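Side-chain contacts in type IV secretion system protein VirB11 (Brucella suis, PDB 2GZA), which is a hexameric ATPase of the bacterial type IV secretion system that binds and hydrolyses ATP and belongs to the family of secretion ATPases: residues L244-L249 and A266-N271; L205-I208 and E213-L216; V91-L96 and R101-R106; T292-A297 and L309-I314. One frame throughout, in Å; residues are numbered along the deposited sequence.

Interaction 1 (L244-L249 and A266-N271); sequences LLRSCL and AYDFIN
The guanidinium of Arg246 offers its edge to Asp268. Carboxylate oxygen OD2 of Asp268 lies in the plane of that group, beside NE. The carboxylate is turned against it, with 59° between the two planes. Within these two segments the meeting is made at the edge. NE of Arg246 donates to OD2 of Asp268 over 3.3 Å, a weak hydrogen bond within a salt bridge. It is nearly straight, with 172° at the hydrogen. NH2 of Arg246 stays 4.0 Å from OD2 of Asp268, so the grip is by one nitrogen and not two. The Arg246 chain bends at its third torsion, which brings NE round to the neighbouring helix.

Beside it Leu245 packs on backbone and CB atoms of the second helix. CD1 of Leu245 is 3.9 Å from N of Phe269 and 4.1 Å from CB of Asp268. CB of Phe269 also approaches CD1 of Leu245, at 4.4 Å. The axes of the short segments 244-248 and 266-271 run nearly parallel, 14° apart, 9.9 Å at closest approach. They belong to helices 241-248 and 265-274 of the P-loop ATPase part of the chain. Leu245 also packs on Ile208, Ile256 and Leu258 of the neighbouring strands. The single long bond at the exposed Arg246 implies a modest electrostatic tie, probably weakened by solvent, next to a buried leucine contact.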
# COMPACT_ATOMS: atom_id res chain seq x y z
N LEU C 244 6.27 22.84 19.80
CA LEU C 244 7.25 23.88 20.06
C LEU C 244 8.08 24.22 18.82
O LEU C 244 8.38 25.40 18.58
CB LEU C 244 8.15 23.48 21.22
CG LEU C 244 7.78 23.89 22.65
CD1 LEU C 244 6.36 24.45 22.80
CD2 LEU C 244 8.02 22.72 23.61
N LEU C 245 8.44 23.20 18.04
CA LEU C 245 9.15 23.44 16.79
C LEU C 245 8.31 24.30 15.85
O LEU C 245 8.82 25.22 15.21
CB LEU C 245 9.57 22.13 16.10
CG LEU C 245 10.89 21.46 16.50
CD1 LEU C 245 10.92 20.01 16.04
CD2 LEU C 245 12.11 22.20 15.96
N ARG C 246 7.02 24.01 15.76
CA ARG C 246 6.12 24.80 14.92
C ARG C 246 5.95 26.22 15.45
O ARG C 246 5.85 27.17 14.69
CB ARG C 246 4.76 24.11 14.74
CG ARG C 246 4.80 23.02 13.65
CD ARG C 246 3.47 22.26 13.50
NE ARG C 246 3.54 20.90 14.04
CZ ARG C 246 2.85 20.47 15.10
NH1 ARG C 246 2.02 21.29 15.74
NH2 ARG C 246 2.98 19.22 15.51
N SER C 247 5.94 26.35 16.77
CA SER C 247 5.88 27.64 17.41
C SER C 247 7.08 28.52 17.03
O SER C 247 6.93 29.71 16.78
CB SER C 247 5.78 27.48 18.92
OG SER C 247 5.38 28.69 19.53
N CYS C 248 8.26 27.91 16.96
CA CYS C 248 9.49 28.60 16.58
C CYS C 248 9.42 29.30 15.24
O CYS C 248 10.05 30.35 15.06
CB CYS C 248 10.67 27.64 16.60
SG CYS C 248 11.14 27.18 18.27
N LEU C 249 8.67 28.73 14.30
CA LEU C 249 8.49 29.33 12.98
C LEU C 249 7.91 30.75 13.06
O LEU C 249 8.16 31.58 12.18
CB LEU C 249 7.60 28.45 12.10
CG LEU C 249 8.03 27.00 11.80
CD1 LEU C 249 6.95 26.26 11.05
CD2 LEU C 249 9.36 26.92 11.06
N ALA C 266 11.05 14.46 14.50
CA ALA C 266 12.07 14.38 13.46
C ALA C 266 11.56 14.91 12.13
O ALA C 266 12.30 15.53 11.39
CB ALA C 266 12.58 12.96 13.30
N TYR C 267 10.29 14.66 11.84
CA TYR C 267 9.67 15.11 10.61
C TYR C 267 9.45 16.63 10.60
O TYR C 267 9.67 17.29 9.58
CB TYR C 267 8.36 14.38 10.36
CG TYR C 267 7.66 14.78 9.08
CD1 TYR C 267 7.99 14.19 7.87
CD2 TYR C 267 6.66 15.75 9.08
CE1 TYR C 267 7.36 14.55 6.70
CE2 TYR C 267 6.02 16.12 7.90
CZ TYR C 267 6.37 15.51 6.72
OH TYR C 267 5.75 15.86 5.54
N ASP C 268 9.00 17.17 11.73
CA ASP C 268 8.85 18.60 11.87
C ASP C 268 10.22 19.27 11.81
O ASP C 268 10.35 20.33 11.21
CB ASP C 268 8.13 18.92 13.17
CG ASP C 268 6.78 18.26 13.25
OD1 ASP C 268 6.69 17.16 13.85
OD2 ASP C 268 5.81 18.83 12.71
N PHE C 269 11.24 18.63 12.39
CA PHE C 269 12.61 19.13 12.35
C PHE C 269 13.04 19.28 10.90
O PHE C 269 13.55 20.34 10.50
CB PHE C 269 13.56 18.18 13.09
CG PHE C 269 14.97 18.69 13.19
CD1 PHE C 269 15.34 19.56 14.20
CD2 PHE C 269 15.93 18.29 12.27
CE1 PHE C 269 16.65 20.03 14.31
CE2 PHE C 269 17.23 18.76 12.35
CZ PHE C 269 17.59 19.63 13.38
N ILE C 270 12.85 18.23 10.12
CA ILE C 270 13.18 18.22 8.69
C ILE C 270 12.48 19.36 7.98
O ILE C 270 13.06 20.04 7.14
CB ILE C 270 12.80 16.87 8.02
CG1 ILE C 270 13.81 15.79 8.38
CG2 ILE C 270 12.71 17.00 6.49
CD1 ILE C 270 13.38 14.38 7.95
N ASN C 271 11.22 19.58 8.32
CA ASN C 271 10.49 20.65 7.66
C ASN C 271 10.84 22.03 8.11
O ASN C 271 10.76 22.98 7.32
CB ASN C 271 8.98 20.46 7.75
CG ASN C 271 8.41 19.90 6.48
OD1 ASN C 271 8.64 20.43 5.39
ND2 ASN C 271 7.68 18.80 6.60

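Interaction 2 (L205-I208 and E213-L216); sequences LITI and ELFL
Thr207 OG1 is hydrogen-bonded to ND1 of His224, on the adjacent strand 222-226. The same side chain uses its methyl for the contact with 213-216. OG1 sits between the backbone N and the carbonyl carbon (chi1 59°), which leaves CG2 anti to the carbonyl carbon and facing Leu214 and Leu216. CG2 of Thr207 is 3.8 Å from the backbone O of Leu214. CG2 of Thr207 is also 4.0 Å from CB of Leu214. With Leu216 it meets tip to tip, CG2 of Thr207 to CD1 of Leu216 at 3.9 Å.

The other branch of Leu216 serves Leu205. CD2 of Leu216 and CD1 of Leu205 are 3.7 Å apart, and the two side chains pass at a slant. Leu216 therefore reaches two residues of one strand face with its two methyls. No hydrogen bond joins the two segments.

Strand 205-209 is the middle strand of a parallel sheet, flanked by 222-226 and 255-258. Residues 213-216 follow it as a loop, with Leu214 at the centre of an inverse gamma turn. Glu209 OE1 accepts a bond from the N of Leu214. Leu214 and Leu216 also pack on Met196 of helix 188-196, which begins in the P-loop (Walker A) motif. The side chains of Leu214 and Thr189, a predicted ATP-binding residue, are about 4 Å apart at their nearest atoms. With no hydrogen bond between the segments, methyl and methylene packing carries this buried contact, while His224 satisfies the Thr207 hydroxyl.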
# COMPACT_ATOMS: atom_id res chain seq x y z
N LEU C 205 18.46 32.86 19.83
CA LEU C 205 18.38 31.40 19.99
C LEU C 205 17.15 30.95 20.75
O LEU C 205 16.71 31.60 21.70
CB LEU C 205 19.64 30.83 20.68
CG LEU C 205 21.02 31.25 20.16
CD1 LEU C 205 22.12 30.55 20.94
CD2 LEU C 205 21.16 30.97 18.69
N ILE C 206 16.58 29.84 20.32
CA ILE C 206 15.47 29.22 21.01
C ILE C 206 15.79 27.75 21.28
O ILE C 206 16.07 27.00 20.35
CB ILE C 206 14.15 29.40 20.22
CG1 ILE C 206 13.87 30.90 19.98
CG2 ILE C 206 12.99 28.71 20.94
CD1 ILE C 206 12.55 31.23 19.31
N THR C 207 15.77 27.36 22.55
CA THR C 207 16.02 25.97 22.93
C THR C 207 14.70 25.28 23.17
O THR C 207 13.76 25.89 23.67
CB THR C 207 16.90 25.84 24.20
OG1 THR C 207 16.27 26.51 25.30
CG2 THR C 207 18.27 26.42 23.97
N ILE C 208 14.64 24.00 22.80
CA ILE C 208 13.47 23.16 23.05
C ILE C 208 13.92 21.94 23.82
O ILE C 208 14.66 21.10 23.30
CB ILE C 208 12.77 22.72 21.74
CG1 ILE C 208 12.29 23.94 20.94
CG2 ILE C 208 11.58 21.82 22.06
CD1 ILE C 208 12.04 23.68 19.49
N GLU C 213 18.86 22.22 30.58
CA GLU C 213 20.28 21.86 30.48
C GLU C 213 21.05 22.79 29.56
O GLU C 213 22.22 23.06 29.79
CB GLU C 213 20.44 20.42 29.98
CG GLU C 213 20.23 19.34 31.02
CD GLU C 213 20.40 17.94 30.46
OE1 GLU C 213 20.05 17.72 29.28
OE2 GLU C 213 20.88 17.06 31.20
N LEU C 214 20.38 23.27 28.52
CA LEU C 214 21.01 24.10 27.51
C LEU C 214 20.96 25.58 27.87
O LEU C 214 20.34 26.39 27.17
CB LEU C 214 20.40 23.84 26.12
CG LEU C 214 20.45 22.41 25.54
CD1 LEU C 214 19.56 22.27 24.32
CD2 LEU C 214 21.87 21.99 25.20
N PHE C 215 21.61 25.93 28.98
CA PHE C 215 21.68 27.31 29.45
C PHE C 215 22.53 28.15 28.51
O PHE C 215 23.47 27.64 27.89
CB PHE C 215 22.23 27.37 30.87
CG PHE C 215 21.61 26.37 31.79
CD1 PHE C 215 20.29 26.51 32.22
CD2 PHE C 215 22.34 25.27 32.23
CE1 PHE C 215 19.72 25.58 33.07
CE2 PHE C 215 21.77 24.33 33.08
CZ PHE C 215 20.46 24.48 33.50
N LEU C 216 22.20 29.44 28.38
CA LEU C 216 22.90 30.33 27.46
C LEU C 216 23.33 31.64 28.14
O LEU C 216 22.72 32.69 27.92
CB LEU C 216 22.02 30.62 26.23
CG LEU C 216 21.68 29.43 25.33
CD1 LEU C 216 20.34 29.61 24.64
CD2 LEU C 216 22.77 29.15 24.31

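Interaction 3 (V91-L96 and R101-R106); sequences VLSAIL and RIQIVR. With SO4 (sulfate ion), chain D.
Ala94 and Ile102 form the tight part of this antiparallel hairpin. CB of Ala94 is 3.7 Å from CG2 of Ile102. Leu96 comes across the same isoleucine, with its CG also 3.7 Å from CG2 of Ile102. Two backbone bonds join each hydrogen-bonded pair, Leu92 with Ile104 and Ala94 with Ile102. The shortest runs from Leu92 N to Ile104 O, 2.7 Å.

The opposite face is more polar, and its end by Ile95 and Arg101 is exposed. There these two lie side by side, CG1 of Ile95 to CG of Arg101 at 3.9 Å. The arginine chain bends at chi3 (-52°) and its end leaves the strand. NH2 of Arg101 donates to O1 of a sulfate at 3.1 Å. The sulfate, probably from the crystallisation liquor, is also held by backbone amides of Ser186, Gly187 and Lys188 of the second subunit, residues predicted to bind ATP there. Farther along this face OG of Ser93 is 2.7 Å from OE1 of Gln103.

Strand 91-95 ends a six-stranded antiparallel sheet, and 101-105 pairs onward with 116-120. Helix 67-81 packs on Leu92, Ala94 and Ile104. Ser247 of helix 241-248 touches Val91, Gln103 and Val105 on the other face.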
# COMPACT_ATOMS: atom_id res chain seq x y z
N VAL C 91 0.48 28.23 24.39
CA VAL C 91 0.98 28.77 23.13
C VAL C 91 -0.15 29.44 22.36
O VAL C 91 -1.18 28.83 22.10
CB VAL C 91 1.68 27.68 22.28
CG1 VAL C 91 2.07 28.22 20.91
CG2 VAL C 91 2.92 27.17 23.01
N LEU C 92 0.06 30.71 22.01
CA LEU C 92 -0.98 31.52 21.37
C LEU C 92 -0.47 32.21 20.12
O LEU C 92 0.59 32.83 20.13
CB LEU C 92 -1.50 32.56 22.36
CG LEU C 92 -2.87 33.22 22.14
CD1 LEU C 92 -3.33 33.80 23.44
CD2 LEU C 92 -2.86 34.31 21.08
N SER C 93 -1.23 32.10 19.04
CA SER C 93 -0.97 32.85 17.81
C SER C 93 -2.15 33.76 17.53
O SER C 93 -3.30 33.34 17.63
CB SER C 93 -0.74 31.93 16.62
OG SER C 93 0.44 31.17 16.80
N ALA C 94 -1.86 35.01 17.17
CA ALA C 94 -2.89 36.01 16.91
C ALA C 94 -2.46 37.07 15.91
O ALA C 94 -1.27 37.28 15.68
CB ALA C 94 -3.34 36.66 18.21
N ILE C 95 -3.46 37.72 15.32
CA ILE C 95 -3.24 38.86 14.44
C ILE C 95 -3.83 40.08 15.13
O ILE C 95 -5.04 40.15 15.37
CB ILE C 95 -3.88 38.64 13.07
CG1 ILE C 95 -3.04 37.61 12.29
CG2 ILE C 95 -3.99 39.96 12.30
CD1 ILE C 95 -3.74 37.00 11.08
N LEU C 96 -2.97 41.04 15.48
CA LEU C 96 -3.38 42.22 16.23
C LEU C 96 -4.10 43.27 15.35
O LEU C 96 -4.04 43.20 14.12
CB LEU C 96 -2.16 42.85 16.93
CG LEU C 96 -1.47 42.13 18.10
CD1 LEU C 96 -0.19 42.84 18.50
CD2 LEU C 96 -2.37 41.97 19.31
N ARG C 101 1.43 40.23 13.48
CA ARG C 101 1.32 38.86 13.95
C ARG C 101 2.04 38.74 15.29
O ARG C 101 3.15 39.24 15.45
CB ARG C 101 1.85 37.85 12.94
CG ARG C 101 0.85 37.49 11.84
CD ARG C 101 1.45 36.57 10.78
NE ARG C 101 2.71 37.11 10.25
CZ ARG C 101 3.31 36.71 9.14
NH1 ARG C 101 2.78 35.75 8.39
NH2 ARG C 101 4.45 37.28 8.77
N ILE C 102 1.38 38.10 16.25
CA ILE C 102 1.94 37.97 17.58
C ILE C 102 1.92 36.51 18.05
O ILE C 102 0.89 35.84 18.00
CB ILE C 102 1.24 38.93 18.60
CG1 ILE C 102 1.91 38.86 19.97
CG2 ILE C 102 -0.26 38.66 18.68
CD1 ILE C 102 1.51 39.98 20.92
N GLN C 103 3.08 36.03 18.47
CA GLN C 103 3.17 34.73 19.11
C GLN C 103 3.53 34.87 20.57
O GLN C 103 4.49 35.55 20.92
CB GLN C 103 4.12 33.80 18.39
CG GLN C 103 3.39 32.69 17.68
CD GLN C 103 3.32 31.41 18.50
OE1 GLN C 103 2.76 30.41 18.06
NE2 GLN C 103 3.92 31.42 19.70
N ILE C 104 2.72 34.24 21.41
CA ILE C 104 2.93 34.27 22.85
C ILE C 104 3.03 32.87 23.42
O ILE C 104 2.17 32.01 23.19
CB ILE C 104 1.84 35.09 23.59
CG1 ILE C 104 1.78 36.52 23.05
CG2 ILE C 104 2.11 35.10 25.10
CD1 ILE C 104 0.76 37.42 23.73
N VAL C 105 4.12 32.64 24.16
CA VAL C 105 4.31 31.41 24.91
C VAL C 105 4.39 31.76 26.40
O VAL C 105 5.14 32.65 26.78
CB VAL C 105 5.59 30.66 24.50
CG1 VAL C 105 5.57 29.23 25.05
CG2 VAL C 105 5.74 30.66 23.00
N ARG C 106 3.60 31.06 27.21
CA ARG C 106 3.63 31.28 28.66
C ARG C 106 4.16 30.07 29.46
O ARG C 106 4.22 28.96 28.93
CB ARG C 106 2.27 31.80 29.18
CG ARG C 106 1.14 30.81 29.16
CD ARG C 106 0.17 31.07 30.30
NE ARG C 106 0.55 30.35 31.52
CZ ARG C 106 0.11 30.62 32.74
NH1 ARG C 106 -0.75 31.61 32.94
NH2 ARG C 106 0.52 29.89 33.77
S SO4 D . 6.19 34.67 5.87
O1 SO4 D . 6.26 35.38 7.13
O2 SO4 D . 7.15 33.58 5.86
O3 SO4 D . 4.85 34.11 5.75
O4 SO4 D . 6.44 35.56 4.73

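Interaction 4 (T292-A297 and L309-I314); sequences TFERLA and LPYEII
Polar contact comes first, between Glu294 and Tyr311. OE1 of Glu294 is 2.9 Å from OH of Tyr311. The oxygen stands at the edge of the ring, near its plane. The two side chains cross at about a right angle, while the carboxylate and ring planes differ by only 21°. A bend at the second torsion of Glu294 (chi2 71°) turns its end back towards the tyrosine.

A water links the same groups. It accepts from OH of Tyr311 at 2.6 Å, lying at the edge of the ring and in its plane. It donates to OE1 of Glu294 at 2.8 Å and to the backbone O of Glu294 at 2.7 Å. Arg315, the residue just after the second segment, adds a positive charge here. NH1 of Arg315 forms a salt bridge with OE1 of Glu294 and a hydrogen bond with OH of Tyr311. That charge would probably favour an ionised Glu294.

The contact joins two successive helices of the ATPase chain, 289-300 and 311-321, through a connection of ten residues. Pro310 occupies the N-cap position of the second, and its O accepts from the N of both Ile313 and Ile314.

Apolar contact centres on Ala297. CB of Ala297 is 3.8 Å from CE1 of Tyr311 and meets the ring obliquely. CG2 of Ile314 lies 3.8 Å from CA of Ala297 and 3.9 Å from its CB. The CG of Tyr311 is anti to its N (chi1 -177°), which extends the ring towards helix 289-300. On the assembly side, Leu317 of a third subunit packs on Glu294, and Leu309 of that subunit on Tyr311.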
# COMPACT_ATOMS: atom_id res chain seq x y z
N THR C 292 22.77 6.85 13.07
CA THR C 292 22.03 8.09 13.30
C THR C 292 20.96 8.28 12.22
O THR C 292 19.78 8.37 12.54
CB THR C 292 22.95 9.32 13.36
OG1 THR C 292 24.02 9.07 14.28
CG2 THR C 292 22.18 10.54 13.79
N PHE C 293 21.37 8.32 10.96
CA PHE C 293 20.43 8.48 9.85
C PHE C 293 19.41 7.35 9.87
O PHE C 293 18.23 7.56 9.59
CB PHE C 293 21.16 8.54 8.51
CG PHE C 293 21.85 9.85 8.26
CD1 PHE C 293 21.13 10.98 7.92
CD2 PHE C 293 23.23 9.94 8.38
CE1 PHE C 293 21.77 12.19 7.69
CE2 PHE C 293 23.88 11.14 8.16
CZ PHE C 293 23.15 12.28 7.81
N GLU C 294 19.89 6.16 10.22
CA GLU C 294 19.06 4.98 10.35
C GLU C 294 17.96 5.18 11.39
O GLU C 294 16.79 4.90 11.13
CB GLU C 294 19.93 3.78 10.73
CG GLU C 294 19.53 2.47 10.11
CD GLU C 294 19.82 2.38 8.62
OE1 GLU C 294 18.87 2.11 7.86
OE2 GLU C 294 20.98 2.58 8.22
N ARG C 295 18.34 5.68 12.56
CA ARG C 295 17.39 5.94 13.64
C ARG C 295 16.50 7.16 13.41
O ARG C 295 15.36 7.17 13.84
CB ARG C 295 18.11 6.07 14.98
CG ARG C 295 18.58 4.73 15.53
CD ARG C 295 18.69 4.75 17.04
NE ARG C 295 17.39 4.71 17.68
CZ ARG C 295 16.92 5.64 18.51
NH1 ARG C 295 17.65 6.70 18.83
NH2 ARG C 295 15.72 5.49 19.04
N LEU C 296 17.03 8.19 12.75
CA LEU C 296 16.25 9.38 12.41
C LEU C 296 15.11 9.05 11.46
O LEU C 296 14.00 9.58 11.59
CB LEU C 296 17.12 10.49 11.81
CG LEU C 296 18.16 11.13 12.74
CD1 LEU C 296 19.00 12.14 12.00
CD2 LEU C 296 17.51 11.75 13.97
N ALA C 297 15.39 8.14 10.53
CA ALA C 297 14.40 7.66 9.58
C ALA C 297 13.25 6.92 10.26
O ALA C 297 12.10 7.10 9.88
CB ALA C 297 15.06 6.78 8.53
N LEU C 309 5.68 9.11 3.42
CA LEU C 309 6.87 9.20 2.62
C LEU C 309 7.49 7.83 2.41
O LEU C 309 7.66 7.08 3.36
CB LEU C 309 7.91 10.12 3.26
CG LEU C 309 7.57 11.59 3.55
CD1 LEU C 309 8.75 12.23 4.25
CD2 LEU C 309 7.23 12.34 2.28
N PRO C 310 7.84 7.50 1.16
CA PRO C 310 8.64 6.31 0.94
C PRO C 310 9.96 6.42 1.67
O PRO C 310 10.49 7.53 1.83
CB PRO C 310 8.86 6.30 -0.57
CG PRO C 310 7.75 7.11 -1.12
CD PRO C 310 7.53 8.19 -0.11
N TYR C 311 10.49 5.29 2.11
CA TYR C 311 11.70 5.24 2.91
C TYR C 311 12.87 5.96 2.23
O TYR C 311 13.58 6.74 2.87
CB TYR C 311 12.06 3.78 3.25
CG TYR C 311 13.27 3.66 4.15
CD1 TYR C 311 13.16 3.83 5.53
CD2 TYR C 311 14.52 3.42 3.61
CE1 TYR C 311 14.27 3.73 6.35
CE2 TYR C 311 15.63 3.32 4.42
CZ TYR C 311 15.50 3.48 5.78
OH TYR C 311 16.61 3.39 6.57
N GLU C 312 13.05 5.70 0.94
CA GLU C 312 14.09 6.36 0.14
C GLU C 312 13.98 7.89 0.14
O GLU C 312 14.99 8.57 0.04
CB GLU C 312 14.11 5.81 -1.29
N ILE C 313 12.76 8.43 0.27
CA ILE C 313 12.54 9.88 0.31
C ILE C 313 12.86 10.45 1.68
O ILE C 313 13.41 11.55 1.79
CB ILE C 313 11.10 10.23 -0.17
CG1 ILE C 313 10.86 9.73 -1.60
CG2 ILE C 313 10.82 11.73 -0.07
CD1 ILE C 313 11.97 10.06 -2.60
N ILE C 314 12.54 9.70 2.74
CA ILE C 314 12.90 10.06 4.10
C ILE C 314 14.43 10.19 4.19
O ILE C 314 14.95 11.19 4.69
CB ILE C 314 12.37 9.02 5.12
CG1 ILE C 314 10.84 9.05 5.13
CG2 ILE C 314 12.93 9.28 6.52
CD1 ILE C 314 10.18 7.90 5.85
O HOH W 1 16.52 3.08 9.10

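Overall arrangement
Interactions 2 and 4 are buried at every touching residue; interaction 1 mixes buried leucine with an exposed arginine. Interaction 3 has one buried face and an exposed end. Interaction 2 relies on methyl groups, interaction 3 on backbone bonds, interaction 1 on a salt bridge with a weak hydrogen bond plus leucine packing, and interaction 4 on a water and apolar contacts. Helix 241-248 of interaction 1 is shared ground. Its Cys248 and Leu245 pack on Ile206 and Ile208 of interaction 2, and its Ser247 on interaction 3. Tyr267 of interaction 1 touches Leu309 of interaction 4. Interactions 3 and 4 lie farthest apart, their centres about 33 Å from each other.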